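Local coordinates for fimbria adhesin protein (Klebsiella pneumoniae, PDB 3U4K) that probably acts as a fimbrial adhesin, attaching Klebsiella to human collagen V through the receptor-binding domain described here, at residues I54-W59 against T134-I139; N36-R41 against A172-I177; M115-S120 against T157-G162. All blocks are in the same frame, centred on the assembly; numbering follows the deposited sequence.

Contact 1: I54-W59 against T134-I139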
ATOM      1  N   ILE A  54      12.252  -8.313  -4.844  1.00 63.04           N
ATOM      2  CA  ILE A  54      11.918  -9.354  -5.811  1.00 61.62           C
ATOM      3  C   ILE A  54      11.247  -8.710  -7.014  1.00 61.95           C
ATOM      4  O   ILE A  54      11.645  -8.939  -8.158  1.00 63.70           O
ATOM      5  CB  ILE A  54      10.977 -10.419  -5.207  1.00 60.67           C
ATOM      6  CG1 ILE A  54      11.564 -10.989  -3.910  1.00 60.78           C
ATOM      7  CG2 ILE A  54      10.699 -11.524  -6.218  1.00 59.27           C
ATOM      8  CD1 ILE A  54      10.563 -11.746  -3.063  1.00 60.88           C
ATOM      9  N   ALA A  55      10.223  -7.908  -6.739  1.00 62.99           N
ATOM     10  CA  ALA A  55       9.501  -7.170  -7.769  1.00 63.29           C
ATOM     11  C   ALA A  55       8.909  -5.882  -7.202  1.00 63.49           C
ATOM     12  O   ALA A  55       8.591  -5.802  -6.012  1.00 64.27           O
ATOM     13  CB  ALA A  55       8.414  -8.035  -8.386  1.00 62.10           C
ATOM     14  N   THR A  56       8.775  -4.878  -8.064  1.00 62.91           N
ATOM     15  CA  THR A  56       8.223  -3.584  -7.680  1.00 63.23           C
ATOM     16  C   THR A  56       7.260  -3.062  -8.748  1.00 63.68           C
ATOM     17  O   THR A  56       7.423  -3.354  -9.938  1.00 64.59           O
ATOM     18  CB  THR A  56       9.343  -2.554  -7.387  1.00 63.85           C
ATOM     19  OG1 THR A  56       8.771  -1.356  -6.852  1.00 65.97           O
ATOM     20  CG2 THR A  56      10.136  -2.213  -8.645  1.00 63.96           C
ATOM     21  N   LYS A  57       6.250  -2.308  -8.322  1.00 64.07           N
ATOM     22  CA  LYS A  57       5.331  -1.660  -9.262  1.00 65.39           C
ATOM     23  C   LYS A  57       4.877  -0.294  -8.761  1.00 65.48           C
ATOM     24  O   LYS A  57       4.593  -0.119  -7.572  1.00 66.01           O
ATOM     25  CB  LYS A  57       4.124  -2.548  -9.562  1.00 65.45           C
ATOM     26  CG  LYS A  57       3.479  -2.262 -10.908  1.00 66.44           C
ATOM     27  CD  LYS A  57       2.477  -3.339 -11.293  1.00 67.04           C
ATOM     28  CE  LYS A  57       2.396  -3.515 -12.803  1.00 67.65           C
ATOM     29  NZ  LYS A  57       2.114  -2.239 -13.516  1.00 66.16           N
ATOM     30  N   THR A  58       4.798   0.663  -9.683  1.00 64.06           N
ATOM     31  CA  THR A  58       4.467   2.046  -9.347  1.00 63.31           C
ATOM     32  C   THR A  58       3.296   2.577 -10.172  1.00 62.19           C
ATOM     33  O   THR A  58       3.316   2.529 -11.401  1.00 62.21           O
ATOM     34  CB  THR A  58       5.702   2.962  -9.491  1.00 61.64           C
ATOM     35  OG1 THR A  58       6.620   2.677  -8.431  1.00 62.38           O
ATOM     36  CG2 THR A  58       5.321   4.428  -9.426  1.00 60.42           C
ATOM     37  N   TRP A  59       2.277   3.069  -9.474  1.00 62.15           N
ATOM     38  CA  TRP A  59       1.162   3.763 -10.101  1.00 64.97           C
ATOM     39  C   TRP A  59       1.226   5.230  -9.794  1.00 67.55           C
ATOM     40  O   TRP A  59       1.598   5.627  -8.688  1.00 66.91           O
ATOM     41  CB  TRP A  59      -0.165   3.201  -9.617  1.00 64.74           C
ATOM     42  CG  TRP A  59      -0.306   1.722  -9.841  1.00 64.31           C
ATOM     43  CD1 TRP A  59      -0.979   1.081 -10.875  1.00 64.25           C
ATOM     44  CD2 TRP A  59       0.236   0.641  -9.011  1.00 65.30           C
ATOM     45  NE1 TRP A  59      -0.893  -0.280 -10.745  1.00 65.86           N
ATOM     46  CE2 TRP A  59      -0.174  -0.612  -9.650  1.00 65.36           C
ATOM     47  CE3 TRP A  59       0.997   0.586  -7.846  1.00 66.02           C
ATOM     48  CZ2 TRP A  59       0.171  -1.849  -9.129  1.00 64.90           C
ATOM     49  CZ3 TRP A  59       1.340  -0.671  -7.332  1.00 64.84           C
ATOM     50  CH2 TRP A  59       0.932  -1.857  -7.958  1.00 63.99           C
ATOM     51  N   THR A 134       3.147   9.298  -6.722  1.00 64.99           N
ATOM     52  CA  THR A 134       3.319   7.908  -7.120  1.00 64.44           C
ATOM     53  C   THR A 134       3.017   7.020  -5.926  1.00 63.16           C
ATOM     54  O   THR A 134       3.387   7.348  -4.799  1.00 63.74           O
ATOM     55  CB  THR A 134       4.760   7.609  -7.592  1.00 64.76           C
ATOM     56  OG1 THR A 134       5.683   7.808  -6.509  1.00 62.97           O
ATOM     57  CG2 THR A 134       5.149   8.487  -8.780  1.00 63.25           C
ATOM     58  N   PHE A 135       2.339   5.904  -6.171  1.00 64.21           N
ATOM     59  CA  PHE A 135       2.195   4.866  -5.152  1.00 65.96           C
ATOM     60  C   PHE A 135       3.025   3.660  -5.567  1.00 64.60           C
ATOM     61  O   PHE A 135       2.948   3.217  -6.713  1.00 65.41           O
ATOM     62  CB  PHE A 135       0.727   4.476  -4.950  1.00 66.53           C
ATOM     63  CG  PHE A 135       0.486   3.639  -3.722  1.00 68.86           C
ATOM     64  CD1 PHE A 135       0.215   4.240  -2.496  1.00 69.48           C
ATOM     65  CD2 PHE A 135       0.537   2.248  -3.785  1.00 70.60           C
ATOM     66  CE1 PHE A 135       0.000   3.471  -1.361  1.00 69.71           C
ATOM     67  CE2 PHE A 135       0.323   1.474  -2.653  1.00 68.80           C
ATOM     68  CZ  PHE A 135       0.053   2.088  -1.440  1.00 68.95           C
ATOM     69  N   THR A 136       3.819   3.135  -4.635  1.00 64.76           N
ATOM     70  CA  THR A 136       4.751   2.045  -4.944  1.00 65.29           C
ATOM     71  C   THR A 136       4.628   0.844  -4.003  1.00 64.38           C
ATOM     72  O   THR A 136       4.773   0.972  -2.784  1.00 64.09           O
ATOM     73  CB  THR A 136       6.213   2.548  -4.987  1.00 65.22           C
ATOM     74  OG1 THR A 136       6.343   3.543  -6.010  1.00 65.93           O
ATOM     75  CG2 THR A 136       7.181   1.412  -5.284  1.00 64.11           C
ATOM     76  N   LEU A 137       4.353  -0.317  -4.595  1.00 65.75           N
ATOM     77  CA  LEU A 137       4.341  -1.591  -3.883  1.00 65.26           C
ATOM     78  C   LEU A 137       5.662  -2.329  -4.096  1.00 66.34           C
ATOM     79  O   LEU A 137       6.130  -2.482  -5.228  1.00 65.36           O
ATOM     80  CB  LEU A 137       3.160  -2.451  -4.345  1.00 64.02           C
ATOM     81  CG  LEU A 137       3.032  -3.887  -3.821  1.00 65.38           C
ATOM     82  CD1 LEU A 137       2.848  -3.928  -2.311  1.00 65.25           C
ATOM     83  CD2 LEU A 137       1.893  -4.622  -4.512  1.00 64.83           C
ATOM     84  N   ASP A 138       6.262  -2.772  -2.995  1.00 68.81           N
ATOM     85  CA  ASP A 138       7.511  -3.526  -3.039  1.00 70.89           C
ATOM     86  C   ASP A 138       7.315  -4.938  -2.514  1.00 71.28           C
ATOM     87  O   ASP A 138       6.781  -5.131  -1.417  1.00 71.06           O
ATOM     88  CB  ASP A 138       8.599  -2.827  -2.220  1.00 73.25           C
ATOM     89  CG  ASP A 138       9.239  -1.662  -2.956  1.00 76.10           C
ATOM     90  OD1 ASP A 138       9.070  -1.556  -4.191  1.00 76.83           O
ATOM     91  OD2 ASP A 138       9.923  -0.853  -2.293  1.00 77.71           O
ATOM     92  N   ILE A 139       7.740  -5.918  -3.305  1.00 70.07           N
ATOM     93  CA  ILE A 139       7.778  -7.308  -2.858  1.00 67.42           C
ATOM     94  C   ILE A 139       9.203  -7.655  -2.421  1.00 66.96           C
ATOM     95  O   ILE A 139      10.140  -7.619  -3.224  1.00 66.41           O
ATOM     96  CB  ILE A 139       7.264  -8.278  -3.940  1.00 65.90           C
ATOM     97  CG1 ILE A 139       5.820  -7.932  -4.318  1.00 63.51           C
ATOM     98  CG2 ILE A 139       7.346  -9.716  -3.446  1.00 67.78           C
ATOM     99  CD1 ILE A 139       5.337  -8.586  -5.595  1.00 61.47           C
TER
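Trp59 and Leu137 mark the tightly packed face of an antiparallel strand pair, 55-59 against 134-139, whose axes approach to 4.6 Å with N-to-C directions 162° apart. The register alternates hydrogen-bonded pairs (Ala55 with Ile139, Lys57 with Leu137, Trp59 with Phe135) and non-hydrogen-bonded ones (Thr56 with Asp138, Thr58 with Thr136). Where the chain turns its corner at Ile54, Ile54 and Ala55 share Ile139 as partner: Ile54 N donates to Ile139 O and Ile139 N to Ala55 O, which makes a classic beta bulge.

The hydrogen-bonded pairs put their side chains on the packed face. With CG beside its backbone N (chi1 -56°), Trp59 lays the indole along the strand pair, its CZ3 edge meeting Leu137 CB at 3.9 Å in the ring plane. Lys57 CG lies 3.7 Å above one face of that indole, near the rim. At the bulge end, Ile54 CD1 also reaches Ile139 CG2 at 3.8 Å, the two side chains crossing at about a right angle. Met39, Phe107 and Ile175 add to the apolar layer of the packed face.

The other face is polar and more open, with Thr56 and Thr58 exposed. Here Thr56 OG1 donates to Asp138 OD1 at 2.7 Å, nearly along the carboxylate C-O axis, the side chains lying side by side. Thr58 OG1 and Thr136 OG1 share a hydrogen bond of 2.6 Å. Asp138 is buried despite its place on this face, and its OD2 forms a salt bridge with Arg106. Both carboxylate oxygens are thus engaged, which is consistent with an ionised aspartate held by a hydroxyl and a guanidinium while largely apolar side chains line the opposite face.

Contact 2: N36-R41 against A172-I177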
ATOM      1  N   ASN A  36      -5.919  -0.634  -8.131  1.00 61.41           N
ATOM      2  CA  ASN A  36      -5.815  -2.088  -8.180  1.00 63.53           C
ATOM      3  C   ASN A  36      -4.346  -2.453  -8.398  1.00 62.21           C
ATOM      4  O   ASN A  36      -3.754  -2.089  -9.415  1.00 62.52           O
ATOM      5  CB  ASN A  36      -6.708  -2.666  -9.286  1.00 65.72           C
ATOM      6  CG  ASN A  36      -6.512  -4.163  -9.483  1.00 68.29           C
ATOM      7  OD1 ASN A  36      -6.418  -4.934  -8.520  1.00 69.09           O
ATOM      8  ND2 ASN A  36      -6.457  -4.582 -10.741  1.00 68.93           N
HETATM    9  N   MSE A  37      -3.766  -3.167  -7.438  1.00 62.47           N
HETATM   10  CA  MSE A  37      -2.319  -3.411  -7.420  1.00 65.01           C
HETATM   11  C   MSE A  37      -1.897  -4.653  -8.175  1.00 66.06           C
HETATM   12  O   MSE A  37      -0.970  -5.350  -7.760  1.00 66.38           O
HETATM   13  CB  MSE A  37      -1.844  -3.466  -5.967  1.00 66.09           C
HETATM   14  CG  MSE A  37      -2.093  -2.138  -5.250  1.00 70.52           C
HETATM   15 SE   MSE A  37      -1.230  -2.091  -3.473  1.00 75.42          SE
HETATM   16  CE  MSE A  37      -2.200  -3.586  -2.628  1.00 73.38           C
ATOM     17  N   ALA A  38      -2.563  -4.930  -9.296  1.00 67.09           N
ATOM     18  CA  ALA A  38      -2.280  -6.117 -10.109  1.00 68.93           C
ATOM     19  C   ALA A  38      -0.844  -6.127 -10.634  1.00 71.15           C
ATOM     20  O   ALA A  38      -0.411  -5.188 -11.306  1.00 71.55           O
ATOM     21  CB  ALA A  38      -3.271  -6.223 -11.261  1.00 68.56           C
HETATM   22  N   MSE A  39      -0.112  -7.194 -10.311  1.00 72.60           N
HETATM   23  CA  MSE A  39       1.295  -7.324 -10.703  1.00 71.85           C
HETATM   24  C   MSE A  39       1.517  -8.537 -11.570  1.00 70.19           C
HETATM   25  O   MSE A  39       2.562  -8.661 -12.206  1.00 70.78           O
HETATM   26  CB  MSE A  39       2.198  -7.378  -9.468  1.00 72.87           C
HETATM   27  CG  MSE A  39       2.245  -6.023  -8.759  1.00 77.76           C
HETATM   28 SE   MSE A  39       3.840  -5.797  -7.608  1.00 82.79          SE
HETATM   29  CE  MSE A  39       5.239  -6.093  -8.969  1.00 81.45           C
ATOM     30  N   GLY A  40       0.536  -9.435 -11.611  1.00 69.18           N
ATOM     31  CA  GLY A  40       0.647 -10.677 -12.375  1.00 68.34           C
ATOM     32  C   GLY A  40       1.547 -11.719 -11.727  1.00 69.71           C
ATOM     33  O   GLY A  40       1.675 -11.774 -10.497  1.00 66.76           O
ATOM     34  N   ARG A  41       2.183 -12.536 -12.564  1.00 70.45           N
ATOM     35  CA  ARG A  41       2.984 -13.672 -12.111  1.00 69.50           C
ATOM     36  C   ARG A  41       4.442 -13.277 -11.869  1.00 67.62           C
ATOM     37  O   ARG A  41       5.050 -12.590 -12.691  1.00 68.26           O
ATOM     38  CB  ARG A  41       2.897 -14.797 -13.143  1.00 73.36           C
ATOM     39  CG  ARG A  41       3.227 -16.182 -12.615  1.00 79.61           C
ATOM     40  CD  ARG A  41       2.861 -17.247 -13.639  1.00 83.31           C
ATOM     41  NE  ARG A  41       3.462 -18.543 -13.331  1.00 88.03           N
ATOM     42  CZ  ARG A  41       4.668 -18.934 -13.739  1.00 91.28           C
ATOM     43  NH1 ARG A  41       5.427 -18.131 -14.479  1.00 90.42           N
ATOM     44  NH2 ARG A  41       5.123 -20.136 -13.403  1.00 91.87           N
ATOM     45  N   ALA A 172      -8.893 -11.056  -7.463  1.00 84.61           N
ATOM     46  CA  ALA A 172      -8.486 -12.452  -7.431  1.00 84.25           C
ATOM     47  C   ALA A 172      -7.438 -12.673  -8.521  1.00 84.76           C
ATOM     48  O   ALA A 172      -7.581 -12.164  -9.638  1.00 81.00           O
ATOM     49  CB  ALA A 172      -9.685 -13.362  -7.640  1.00 84.81           C
ATOM     50  N   ASP A 173      -6.386 -13.416  -8.176  1.00 87.59           N
ATOM     51  CA  ASP A 173      -5.276 -13.740  -9.091  1.00 89.70           C
ATOM     52  C   ASP A 173      -4.646 -12.505  -9.742  1.00 86.56           C
ATOM     53  O   ASP A 173      -4.487 -12.443 -10.964  1.00 86.55           O
ATOM     54  CB  ASP A 173      -5.709 -14.761 -10.161  1.00 92.74           C
ATOM     55  CG  ASP A 173      -6.187 -16.078  -9.565  1.00 96.21           C
ATOM     56  OD1 ASP A 173      -5.797 -16.414  -8.423  1.00 98.86           O
ATOM     57  OD2 ASP A 173      -6.954 -16.786 -10.251  1.00 97.45           O
ATOM     58  N   ALA A 174      -4.292 -11.527  -8.915  1.00 84.39           N
ATOM     59  CA  ALA A 174      -3.656 -10.304  -9.397  1.00 80.58           C
ATOM     60  C   ALA A 174      -2.159 -10.312  -9.103  1.00 76.20           C
ATOM     61  O   ALA A 174      -1.377  -9.697  -9.827  1.00 74.56           O
ATOM     62  CB  ALA A 174      -4.327  -9.079  -8.795  1.00 80.58           C
ATOM     63  N   ILE A 175      -1.772 -11.001  -8.030  1.00 72.46           N
ATOM     64  CA  ILE A 175      -0.362 -11.251  -7.729  1.00 71.28           C
ATOM     65  C   ILE A 175      -0.136 -12.720  -7.359  1.00 71.18           C
ATOM     66  O   ILE A 175      -0.606 -13.193  -6.317  1.00 68.60           O
ATOM     67  CB  ILE A 175       0.180 -10.345  -6.601  1.00 70.69           C
ATOM     68  CG1 ILE A 175      -0.022  -8.863  -6.936  1.00 71.17           C
ATOM     69  CG2 ILE A 175       1.657 -10.641  -6.353  1.00 70.22           C
ATOM     70  CD1 ILE A 175       0.394  -7.909  -5.835  1.00 69.76           C
ATOM     71  N   THR A 176       0.584 -13.432  -8.222  1.00 71.61           N
ATOM     72  CA  THR A 176       0.974 -14.815  -7.955  1.00 71.53           C
ATOM     73  C   THR A 176       2.493 -14.907  -7.814  1.00 68.63           C
ATOM     74  O   THR A 176       3.234 -14.518  -8.718  1.00 66.53           O
ATOM     75  CB  THR A 176       0.493 -15.776  -9.063  1.00 73.61           C
ATOM     76  OG1 THR A 176      -0.821 -15.400  -9.493  1.00 76.97           O
ATOM     77  CG2 THR A 176       0.465 -17.211  -8.553  1.00 72.15           C
ATOM     78  N   ILE A 177       2.942 -15.413  -6.668  1.00 70.17           N
ATOM     79  CA  ILE A 177       4.367 -15.592  -6.398  1.00 72.14           C
ATOM     80  C   ILE A 177       4.735 -17.066  -6.492  1.00 74.47           C
ATOM     81  O   ILE A 177       4.218 -17.892  -5.738  1.00 77.84           O
ATOM     82  CB  ILE A 177       4.761 -15.053  -5.006  1.00 71.19           C
ATOM     83  CG1 ILE A 177       4.334 -13.588  -4.841  1.00 71.86           C
ATOM     84  CG2 ILE A 177       6.252 -15.235  -4.753  1.00 70.40           C
ATOM     85  CD1 ILE A 177       4.906 -12.630  -5.864  1.00 71.20           C
TER
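Met39 and Ile175 supply the main side-chain packing where segments 36-41 and 172-177 meet, pairing in parallel at one end; the methionines are modelled as selenomethionine. The two side chains cross obliquely, with Met39 CB 3.7 Å from Ile175 CG1 and Met39 CG 3.9 Å from Ile175 CD1. Ile175 carries CG1 anti to its carbonyl carbon (chi1 -56°), and with the chain extended beyond it (chi2 176°) CD1 lies 3.5 Å from Met37 O. Beyond CG, Met39 bends at its third torsion and packs on Ala55 and Lys57. A smaller apolar touch lies next to this pair, Ala38 CB against Ala174 CB at 3.9 Å.

Backbone bonds hold the two segments together beside this packing. Ala174 O accepts from two successive amides, Met39 N at 2.8 Å and Gly40 N at 2.6 Å, and the donors reach it from opposite faces of the carbonyl plane. This double acceptance falls where Gly40 takes a positive phi of 75°, at the start of strand 40-43. From there regular parallel pairing begins, Gly40 with Ile175 and Arg41 with Thr176. Thr176 N donates to Gly40 O at 3.0 Å, and Arg41 CA makes a CH...O contact with Thr176 O at 3.5 Å.

In the fold, both segments pass from one sheet to another here. Strands 33-36 and 166-170 are parallel neighbours in the five-stranded sheet, and their continuations, 40-43 and 175-178, are parallel neighbours in a three-stranded one, where 149-150 flanks 175-178 on its other side. Met37 packs back on Thr168 and Leu170 of strand 166-170, whereas Met39 and Ile175 both rest on Leu137 of strand 133-141.

Contact 3: M115-S120 against T157-G162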
HETATM    1  N   MSE A 115       5.489   9.303   2.163  1.00 75.06           N
HETATM    2  CA  MSE A 115       5.530   8.441   3.348  1.00 74.89           C
HETATM    3  C   MSE A 115       5.551   6.964   3.019  1.00 72.55           C
HETATM    4  O   MSE A 115       5.006   6.521   2.001  1.00 70.33           O
HETATM    5  CB  MSE A 115       4.374   8.780   4.299  1.00 76.66           C
HETATM    6  CG  MSE A 115       3.035   8.182   3.868  1.00 81.30           C
HETATM    7 SE   MSE A 115       1.536   9.304   4.490  1.00 85.62          SE
HETATM    8  CE  MSE A 115       0.818   9.748   2.705  1.00 84.65           C
ATOM      9  N   ILE A 116       6.201   6.199   3.894  1.00 67.09           N
ATOM     10  CA  ILE A 116       6.163   4.743   3.859  1.00 63.56           C
ATOM     11  C   ILE A 116       5.168   4.276   4.921  1.00 63.71           C
ATOM     12  O   ILE A 116       5.252   4.680   6.085  1.00 65.45           O
ATOM     13  CB  ILE A 116       7.562   4.131   4.100  1.00 61.72           C
ATOM     14  CG1 ILE A 116       8.545   4.618   3.025  1.00 59.83           C
ATOM     15  CG2 ILE A 116       7.490   2.608   4.109  1.00 61.00           C
ATOM     16  CD1 ILE A 116      10.001   4.598   3.437  1.00 56.81           C
ATOM     17  N   TYR A 117       4.213   3.448   4.504  1.00 62.67           N
ATOM     18  CA  TYR A 117       3.157   2.952   5.386  1.00 62.87           C
ATOM     19  C   TYR A 117       3.732   2.025   6.460  1.00 64.87           C
ATOM     20  O   TYR A 117       4.592   1.196   6.156  1.00 65.54           O
ATOM     21  CB  TYR A 117       2.117   2.188   4.569  1.00 63.11           C
ATOM     22  CG  TYR A 117       1.158   3.034   3.759  1.00 62.26           C
ATOM     23  CD1 TYR A 117      -0.211   2.967   3.993  1.00 63.13           C
ATOM     24  CD2 TYR A 117       1.610   3.878   2.743  1.00 61.26           C
ATOM     25  CE1 TYR A 117      -1.103   3.726   3.254  1.00 63.66           C
ATOM     26  CE2 TYR A 117       0.723   4.641   1.997  1.00 61.85           C
ATOM     27  CZ  TYR A 117      -0.634   4.560   2.256  1.00 62.46           C
ATOM     28  OH  TYR A 117      -1.535   5.307   1.527  1.00 63.33           O
ATOM     29  N   PRO A 118       3.264   2.159   7.718  1.00 66.39           N
ATOM     30  CA  PRO A 118       2.282   3.141   8.177  1.00 68.04           C
ATOM     31  C   PRO A 118       2.900   4.484   8.580  1.00 68.67           C
ATOM     32  O   PRO A 118       4.087   4.553   8.923  1.00 66.15           O
ATOM     33  CB  PRO A 118       1.658   2.459   9.395  1.00 65.59           C
ATOM     34  CG  PRO A 118       2.760   1.629   9.951  1.00 66.28           C
ATOM     35  CD  PRO A 118       3.644   1.227   8.796  1.00 66.53           C
ATOM     36  N   ASP A 119       2.080   5.531   8.525  1.00 70.55           N
ATOM     37  CA  ASP A 119       2.466   6.881   8.929  1.00 71.39           C
ATOM     38  C   ASP A 119       1.215   7.739   9.112  1.00 72.44           C
ATOM     39  O   ASP A 119       0.090   7.257   8.949  1.00 70.60           O
ATOM     40  CB  ASP A 119       3.397   7.514   7.884  1.00 72.46           C
ATOM     41  CG  ASP A 119       4.408   8.475   8.501  1.00 74.63           C
ATOM     42  OD1 ASP A 119       4.416   8.633   9.741  1.00 73.02           O
ATOM     43  OD2 ASP A 119       5.203   9.070   7.739  1.00 75.91           O
ATOM     44  N   SER A 120       1.413   9.006   9.461  1.00 74.31           N
ATOM     45  CA  SER A 120       0.314   9.963   9.560  1.00 73.19           C
ATOM     46  C   SER A 120       0.761  11.349   9.124  1.00 71.94           C
ATOM     47  O   SER A 120       1.907  11.735   9.350  1.00 70.85           O
ATOM     48  CB  SER A 120      -0.249  10.006  10.979  1.00 72.21           C
ATOM     49  OG  SER A 120       0.762  10.329  11.915  1.00 74.65           O
ATOM     50  N   THR A 157      -4.436  -1.154   1.630  1.00 66.39           N
ATOM     51  CA  THR A 157      -4.048   0.175   2.092  1.00 66.49           C
ATOM     52  C   THR A 157      -5.260   1.096   2.224  1.00 66.53           C
ATOM     53  O   THR A 157      -6.187   1.048   1.406  1.00 64.71           O
ATOM     54  CB  THR A 157      -2.986   0.787   1.153  1.00 68.46           C
ATOM     55  OG1 THR A 157      -1.676   0.454   1.631  1.00 69.10           O
ATOM     56  CG2 THR A 157      -3.126   2.316   1.023  1.00 68.04           C
ATOM     57  N   GLU A 158      -5.245   1.915   3.275  1.00 65.21           N
ATOM     58  CA  GLU A 158      -6.264   2.938   3.490  1.00 63.15           C
ATOM     59  C   GLU A 158      -5.646   4.209   4.056  1.00 61.60           C
ATOM     60  O   GLU A 158      -4.983   4.185   5.095  1.00 58.85           O
ATOM     61  CB  GLU A 158      -7.378   2.422   4.401  1.00 62.92           C
ATOM     62  CG  GLU A 158      -8.369   1.515   3.686  1.00 66.29           C
ATOM     63  CD  GLU A 158      -9.492   1.015   4.577  1.00 68.05           C
ATOM     64  OE1 GLU A 158      -9.462   1.273   5.802  1.00 69.21           O
ATOM     65  OE2 GLU A 158     -10.409   0.355   4.040  1.00 67.53           O
ATOM     66  N   TYR A 159      -5.856   5.312   3.348  1.00 61.91           N
ATOM     67  CA  TYR A 159      -5.353   6.611   3.766  1.00 62.06           C
ATOM     68  C   TYR A 159      -6.483   7.620   3.866  1.00 61.36           C
ATOM     69  O   TYR A 159      -7.322   7.716   2.970  1.00 63.38           O
ATOM     70  CB  TYR A 159      -4.286   7.107   2.792  1.00 63.86           C
ATOM     71  CG  TYR A 159      -3.753   8.484   3.113  1.00 65.22           C
ATOM     72  CD1 TYR A 159      -2.939   8.695   4.225  1.00 65.89           C
ATOM     73  CD2 TYR A 159      -4.058   9.576   2.300  1.00 66.50           C
ATOM     74  CE1 TYR A 159      -2.446   9.955   4.522  1.00 67.97           C
ATOM     75  CE2 TYR A 159      -3.569  10.841   2.587  1.00 67.18           C
ATOM     76  CZ  TYR A 159      -2.763  11.024   3.698  1.00 68.60           C
ATOM     77  OH  TYR A 159      -2.272  12.276   3.990  1.00 69.11           O
ATOM     78  N   GLY A 160      -6.501   8.369   4.962  1.00 61.81           N
ATOM     79  CA  GLY A 160      -7.532   9.377   5.185  1.00 62.69           C
ATOM     80  C   GLY A 160      -7.591   9.897   6.608  1.00 62.58           C
ATOM     81  O   GLY A 160      -6.941   9.346   7.497  1.00 62.85           O
ATOM     82  N   PRO A 161      -8.365  10.977   6.830  1.00 63.88           N
ATOM     83  CA  PRO A 161      -8.548  11.558   8.157  1.00 64.37           C
ATOM     84  C   PRO A 161      -9.761  10.964   8.874  1.00 63.46           C
ATOM     85  O   PRO A 161     -10.793  11.624   9.005  1.00 63.56           O
ATOM     86  CB  PRO A 161      -8.765  13.046   7.856  1.00 63.43           C
ATOM     87  CG  PRO A 161      -9.309  13.090   6.461  1.00 62.22           C
ATOM     88  CD  PRO A 161      -9.048  11.769   5.790  1.00 63.57           C
ATOM     89  N   GLY A 162      -9.632   9.720   9.325  1.00 63.57           N
ATOM     90  CA  GLY A 162     -10.742   9.018   9.964  1.00 64.09           C
ATOM     91  C   GLY A 162     -11.727   8.433   8.967  1.00 64.80           C
ATOM     92  O   GLY A 162     -12.732   7.841   9.358  1.00 65.41           O
TER
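A Met-aromatic contact between Met115 and Tyr159 lies in the buried interior of the domain, where the corner 115-120 faces strand 154-160. The selenomethionine brings its terminal methyl over one face of the Tyr159 ring: Met115 CE is 4.1 Å from the centroid and 27° off the ring normal, a CH-pi approach. Its SE sits more obliquely, 4.9 Å from the centroid of the same ring. A bend at the third torsion of Met115 turns the methyl onto the ring.

Tyr117 fills the space beside this pair. Its side chain crosses those of Thr157 and Tyr159 at about right angles; Tyr117 CE1 lies 3.3 Å from Thr157 CG2, and Tyr117 OH reaches Tyr159 CB at 3.5 Å. The segments exchange no hydrogen bonds, and their backbones stay well apart, with Tyr117 CA and Thr157 CA at 8.4 Å.

The corner passes through a cis peptide before Pro118, leaving strand 115-116, which pairs with 103-111, for strand 119-125, which pairs with 74-83 at the edge of the five-stranded sheet. It thus joins two sheets, and Met115 and Tyr117 pack into the interior between them, consistent with the jelly-roll beta barrel of this domain.

How the contacts relate
Contact 3 is buried side-chain packing without hydrogen bonds between its segments, whereas contacts 1 and 2 are partly buried and built on backbone bonding, antiparallel in the first and parallel in the second. Contact 1 adds polar side-chain bonds on its more open face; contact 2 does not. Phe135 links contact 1 to contact 3, its CE1 lying 3.6 Å from Tyr117 CE2. From the same face, Trp59 CZ2 comes within 3.4 Å of Met37 CA of contact 2. Contact 1 thus touches both others, which do not touch each other; their centres are about 22 Å apart. Along the chain, contact 2 closes a loop enclosing both others, while contacts 1 and 3 interleave.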